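Local coordinates for structural protein ORF131 (Acidianus two-tailed virus, PDB 3FAJ) that is a structural protein of the virion of an archaeal virus and probably binds DNA, at residues V36-M41 with G45-P50; I75-K80 with N112-Q117. All blocks are in the same frame, centred on the assembly; numbering follows the deposited sequence.

Interaction 1. Residues V36-M41 with G45-P50; sequences VKILDM and GQLGYP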
# COMPACT_ATOMS: atom_id res chain seq x y z
N VAL A 36 -4.46 0.97 -3.42
CA VAL A 36 -4.01 2.15 -4.21
C VAL A 36 -4.67 3.44 -3.66
O VAL A 36 -4.02 4.50 -3.57
CB VAL A 36 -4.30 1.96 -5.70
CG1 VAL A 36 -4.11 3.27 -6.47
CG2 VAL A 36 -3.41 0.87 -6.27
N LYS A 37 -5.93 3.35 -3.25
CA LYS A 37 -6.60 4.52 -2.67
C LYS A 37 -5.88 4.96 -1.39
O LYS A 37 -5.65 6.16 -1.20
CB LYS A 37 -8.08 4.23 -2.41
CG LYS A 37 -8.89 4.24 -3.68
CD LYS A 37 -10.29 3.77 -3.42
CE LYS A 37 -11.01 3.63 -4.73
NZ LYS A 37 -12.21 2.80 -4.54
N ILE A 38 -5.52 4.00 -0.54
CA ILE A 38 -4.78 4.27 0.70
C ILE A 38 -3.42 4.90 0.34
O ILE A 38 -3.01 5.91 0.93
CB ILE A 38 -4.59 3.00 1.57
CG1 ILE A 38 -5.93 2.54 2.15
CG2 ILE A 38 -3.54 3.24 2.71
CD1 ILE A 38 -5.95 1.04 2.57
N LEU A 39 -2.76 4.32 -0.65
CA LEU A 39 -1.44 4.84 -1.09
C LEU A 39 -1.54 6.29 -1.60
O LEU A 39 -0.66 7.13 -1.31
CB LEU A 39 -0.79 3.93 -2.13
CG LEU A 39 -0.41 2.55 -1.55
CD1 LEU A 39 0.07 1.68 -2.71
CD2 LEU A 39 0.66 2.68 -0.44
N ASP A 40 -2.58 6.60 -2.36
CA ASP A 40 -2.79 7.98 -2.82
C ASP A 40 -2.98 8.95 -1.64
O ASP A 40 -2.48 10.09 -1.66
CB ASP A 40 -3.99 8.05 -3.77
CG ASP A 40 -3.70 7.45 -5.14
OD1 ASP A 40 -2.51 7.23 -5.49
OD2 ASP A 40 -4.68 7.20 -5.88
N MET A 41 -3.72 8.52 -0.62
CA MET A 41 -3.92 9.35 0.60
C MET A 41 -2.60 9.52 1.36
O MET A 41 -2.31 10.61 1.89
CB MET A 41 -4.97 8.70 1.49
CG MET A 41 -6.34 8.69 0.86
SD MET A 41 -7.53 8.00 2.03
CE MET A 41 -6.99 6.37 2.33
N GLY A 45 -0.42 13.21 2.02
CA GLY A 45 -0.27 13.68 3.39
C GLY A 45 -1.55 13.54 4.20
O GLY A 45 -1.61 14.02 5.32
N GLN A 46 -2.48 12.93 3.72
CA GLN A 46 -3.81 12.79 4.31
C GLN A 46 -3.83 11.81 5.48
O GLN A 46 -4.68 11.90 6.37
CB GLN A 46 -4.83 12.34 3.26
CG GLN A 46 -5.10 13.37 2.17
CD GLN A 46 -6.07 12.83 1.13
OE1 GLN A 46 -6.16 11.61 0.95
NE2 GLN A 46 -6.84 13.74 0.48
N LEU A 47 -2.90 10.86 5.46
CA LEU A 47 -2.80 9.77 6.43
C LEU A 47 -1.61 9.98 7.35
O LEU A 47 -0.66 10.69 7.01
CB LEU A 47 -2.61 8.45 5.71
CG LEU A 47 -3.82 7.60 5.36
CD1 LEU A 47 -5.12 8.36 5.09
CD2 LEU A 47 -3.42 6.63 4.24
N GLY A 48 -1.67 9.37 8.51
CA GLY A 48 -0.56 9.46 9.43
C GLY A 48 0.05 8.09 9.59
O GLY A 48 -0.31 7.13 8.88
N TYR A 49 1.02 8.02 10.49
CA TYR A 49 1.66 6.76 10.84
C TYR A 49 1.35 6.52 12.30
O TYR A 49 1.47 7.44 13.10
CB TYR A 49 3.17 6.81 10.61
CG TYR A 49 3.88 5.50 10.87
CD1 TYR A 49 3.91 4.50 9.90
CD2 TYR A 49 4.50 5.25 12.10
CE1 TYR A 49 4.56 3.28 10.14
CE2 TYR A 49 5.16 4.03 12.35
CZ TYR A 49 5.18 3.06 11.34
OH TYR A 49 5.80 1.84 11.57
N PRO A 50 0.96 5.28 12.65
CA PRO A 50 0.88 4.05 11.85
C PRO A 50 -0.41 3.81 11.06
O PRO A 50 -0.56 2.73 10.50
CB PRO A 50 1.03 2.96 12.92
CG PRO A 50 0.32 3.54 14.08
CD PRO A 50 0.65 5.03 14.07
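Met-41 and Leu-47 share most of this contact, and the side chain of Met-41 can be followed across it. Its CB has Leu-47 CD1 on one flank at 3.6 Å and the amide oxygen of Gln-46 on another. CG comes next to Gln-46 OE1 at 2.9 Å, too short to be trusted as packing. SD is farther off, at 3.9 Å from Leu-47 CD1. The chain bends at its last torsion (chi3 -61°). This turns CE back over the two Leu-47 methyls, CD1 at 3.9 Å and CD2 a little beyond. The backbone between these residues closes helix 31-43. Gly-45 leaves helical geometry with a positive phi (83°) and forms a Schellman motif with the last turn. Gln-46 N donates to Met-41 O at 3.0 Å, and its CB packs on the same oxygen. The side chain of Gln-46 is extended beyond CG and crosses that of Met-41 at about a right angle. The side chain of Leu-47 leaves the backbone toward segment 36-41. Its second methyl, CD2, rests on the backbone oxygen of Ile-38 and lies 3.7 Å from Ile-38 CG2. Ile-38 also packs on Leu-56 and Lys-55 of helix 51-66, where the chain goes next. Two residues along, Asp-40 forms a salt bridge with Lys-119 of helix 113-123.

Interaction 2. Residues I75-K80 with N112-Q117; sequences IHAIVK and NPEYQQ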
# COMPACT_ATOMS: atom_id res chain seq x y z
N ILE A 75 1.47 -5.51 -1.43
CA ILE A 75 1.13 -4.66 -0.27
C ILE A 75 2.16 -4.89 0.84
O ILE A 75 2.65 -3.93 1.43
CB ILE A 75 -0.31 -4.89 0.22
CG1 ILE A 75 -1.33 -4.56 -0.89
CG2 ILE A 75 -0.54 -4.04 1.50
CD1 ILE A 75 -2.73 -5.14 -0.60
N HIS A 76 2.54 -6.15 1.07
CA HIS A 76 3.53 -6.46 2.10
C HIS A 76 4.84 -5.70 1.83
O HIS A 76 5.44 -5.14 2.76
CB HIS A 76 3.75 -7.97 2.17
CG HIS A 76 4.55 -8.40 3.35
ND1 HIS A 76 5.93 -8.54 3.31
CD2 HIS A 76 4.17 -8.75 4.60
CE1 HIS A 76 6.36 -8.95 4.50
NE2 HIS A 76 5.31 -9.09 5.30
N ALA A 77 5.27 -5.68 0.57
CA ALA A 77 6.53 -5.01 0.20
C ALA A 77 6.45 -3.51 0.51
O ALA A 77 7.40 -2.94 1.05
CB ALA A 77 6.89 -5.25 -1.30
N ILE A 78 5.31 -2.90 0.19
CA ILE A 78 5.11 -1.47 0.43
C ILE A 78 5.08 -1.17 1.94
O ILE A 78 5.70 -0.20 2.39
CB ILE A 78 3.85 -0.95 -0.28
CG1 ILE A 78 4.08 -0.99 -1.81
CG2 ILE A 78 3.53 0.49 0.18
CD1 ILE A 78 2.77 -0.81 -2.63
N VAL A 79 4.37 -2.01 2.70
CA VAL A 79 4.31 -1.83 4.15
C VAL A 79 5.72 -1.84 4.74
O VAL A 79 6.06 -0.98 5.57
CB VAL A 79 3.39 -2.88 4.84
CG1 VAL A 79 3.56 -2.86 6.37
CG2 VAL A 79 1.92 -2.63 4.43
N LYS A 80 6.55 -2.78 4.31
CA LYS A 80 7.95 -2.85 4.77
C LYS A 80 8.71 -1.56 4.46
O LYS A 80 9.46 -1.03 5.30
CB LYS A 80 8.63 -4.05 4.12
CG LYS A 80 10.07 -4.29 4.61
CD LYS A 80 10.48 -5.75 4.47
CE LYS A 80 10.27 -6.31 3.07
NZ LYS A 80 11.16 -7.51 2.85
N ASN A 112 11.27 5.67 -4.60
CA ASN A 112 11.83 4.31 -4.61
C ASN A 112 11.25 3.51 -5.80
O ASN A 112 10.05 3.30 -5.88
CB ASN A 112 11.51 3.63 -3.27
CG ASN A 112 12.13 2.24 -3.14
OD1 ASN A 112 12.31 1.52 -4.11
ND2 ASN A 112 12.43 1.84 -1.88
N PRO A 113 12.11 3.07 -6.73
CA PRO A 113 11.54 2.35 -7.88
C PRO A 113 10.72 1.11 -7.52
O PRO A 113 9.75 0.79 -8.20
CB PRO A 113 12.78 1.99 -8.73
CG PRO A 113 13.82 2.99 -8.31
CD PRO A 113 13.58 3.16 -6.83
N GLU A 114 11.09 0.42 -6.43
CA GLU A 114 10.33 -0.76 -6.01
C GLU A 114 8.93 -0.36 -5.56
O GLU A 114 7.95 -1.05 -5.83
CB GLU A 114 11.06 -1.56 -4.92
CG GLU A 114 10.35 -2.90 -4.65
CD GLU A 114 10.92 -3.70 -3.51
OE1 GLU A 114 12.09 -3.48 -3.15
OE2 GLU A 114 10.18 -4.57 -2.99
N TYR A 115 8.82 0.80 -4.90
CA TYR A 115 7.50 1.29 -4.49
C TYR A 115 6.68 1.63 -5.73
O TYR A 115 5.50 1.27 -5.83
CB TYR A 115 7.65 2.53 -3.61
CG TYR A 115 6.31 3.22 -3.33
CD1 TYR A 115 5.52 2.84 -2.24
CD2 TYR A 115 5.85 4.25 -4.15
CE1 TYR A 115 4.33 3.49 -1.98
CE2 TYR A 115 4.63 4.90 -3.90
CZ TYR A 115 3.87 4.50 -2.81
OH TYR A 115 2.68 5.12 -2.51
N GLN A 116 7.29 2.35 -6.65
CA GLN A 116 6.57 2.73 -7.88
C GLN A 116 6.06 1.48 -8.61
O GLN A 116 4.91 1.46 -9.08
CB GLN A 116 7.47 3.53 -8.82
CG GLN A 116 7.92 4.87 -8.23
CD GLN A 116 9.09 5.51 -9.02
OE1 GLN A 116 9.69 4.89 -9.93
NE2 GLN A 116 9.44 6.73 -8.64
N GLN A 117 6.90 0.46 -8.70
CA GLN A 117 6.52 -0.79 -9.39
C GLN A 117 5.36 -1.46 -8.68
O GLN A 117 4.41 -1.93 -9.33
CB GLN A 117 7.68 -1.76 -9.43
CG GLN A 117 8.79 -1.46 -10.38
CD GLN A 117 9.84 -2.53 -10.28
OE1 GLN A 117 9.83 -3.33 -9.33
NE2 GLN A 117 10.73 -2.60 -11.26
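Tyr-115 meets Ile-78, and Glu-114 meets Ala-77, where helix 113-123 passes helix 69-86. The second segment starts at Asn-112, the N-cap of its helix. Its OD1 accepts from Glu-114 N at 2.8 Å, a capping bond with an N-H...O angle of 139°. Pro-113 opens the first turn. Glu-114 then reaches across. Its CG is anti to the backbone N (chi1 -171°) and the rest of the chain is extended, which carries OE2 to 3.8 Å from Ala-77 CB. This is helix-on-helix packing within a small, mostly helical fold, and the two backbones come nearest at Ile-78 and Tyr-115, with CA atoms 6.1 Å apart. Tyr-115 presents the edge of its ring. Ile-78 CG2 sits near the ring plane, 3.8 Å from CE1 and 3.9 Å from CD1, while CG1 lies slightly farther from CD1. The ring also packs on Leu-39 and Phe-42 of helix 31-43, and its hydroxyl is hydrogen-bonded to Glu-43 OE2. One residue on, Gln-116 points away from helix 69-86, and its NE2 bonds to Thr-110 O.

From the N terminus, the chain first runs through helix 31-43. Interaction 1 closes the short turn after it, with three residues between its segments, and leads through strand 48-49 into helix 51-66. Helix 69-86 follows. Interaction 2 then closes a much longer loop of 31 residues, which includes strand 99-100 and helix 103-111, and brings helix 113-123 back against helix 69-86. The two contacts come in series and neither nest nor cross. Their centres are 14 Å apart, yet they touch through Leu-39 of helix 31-43. Its CD2 packs on Ile-78 CG2 at 3.7 Å, and its CB packs on Tyr-115 OH. Helices 31-43, 69-86 and 113-123 are thus joined.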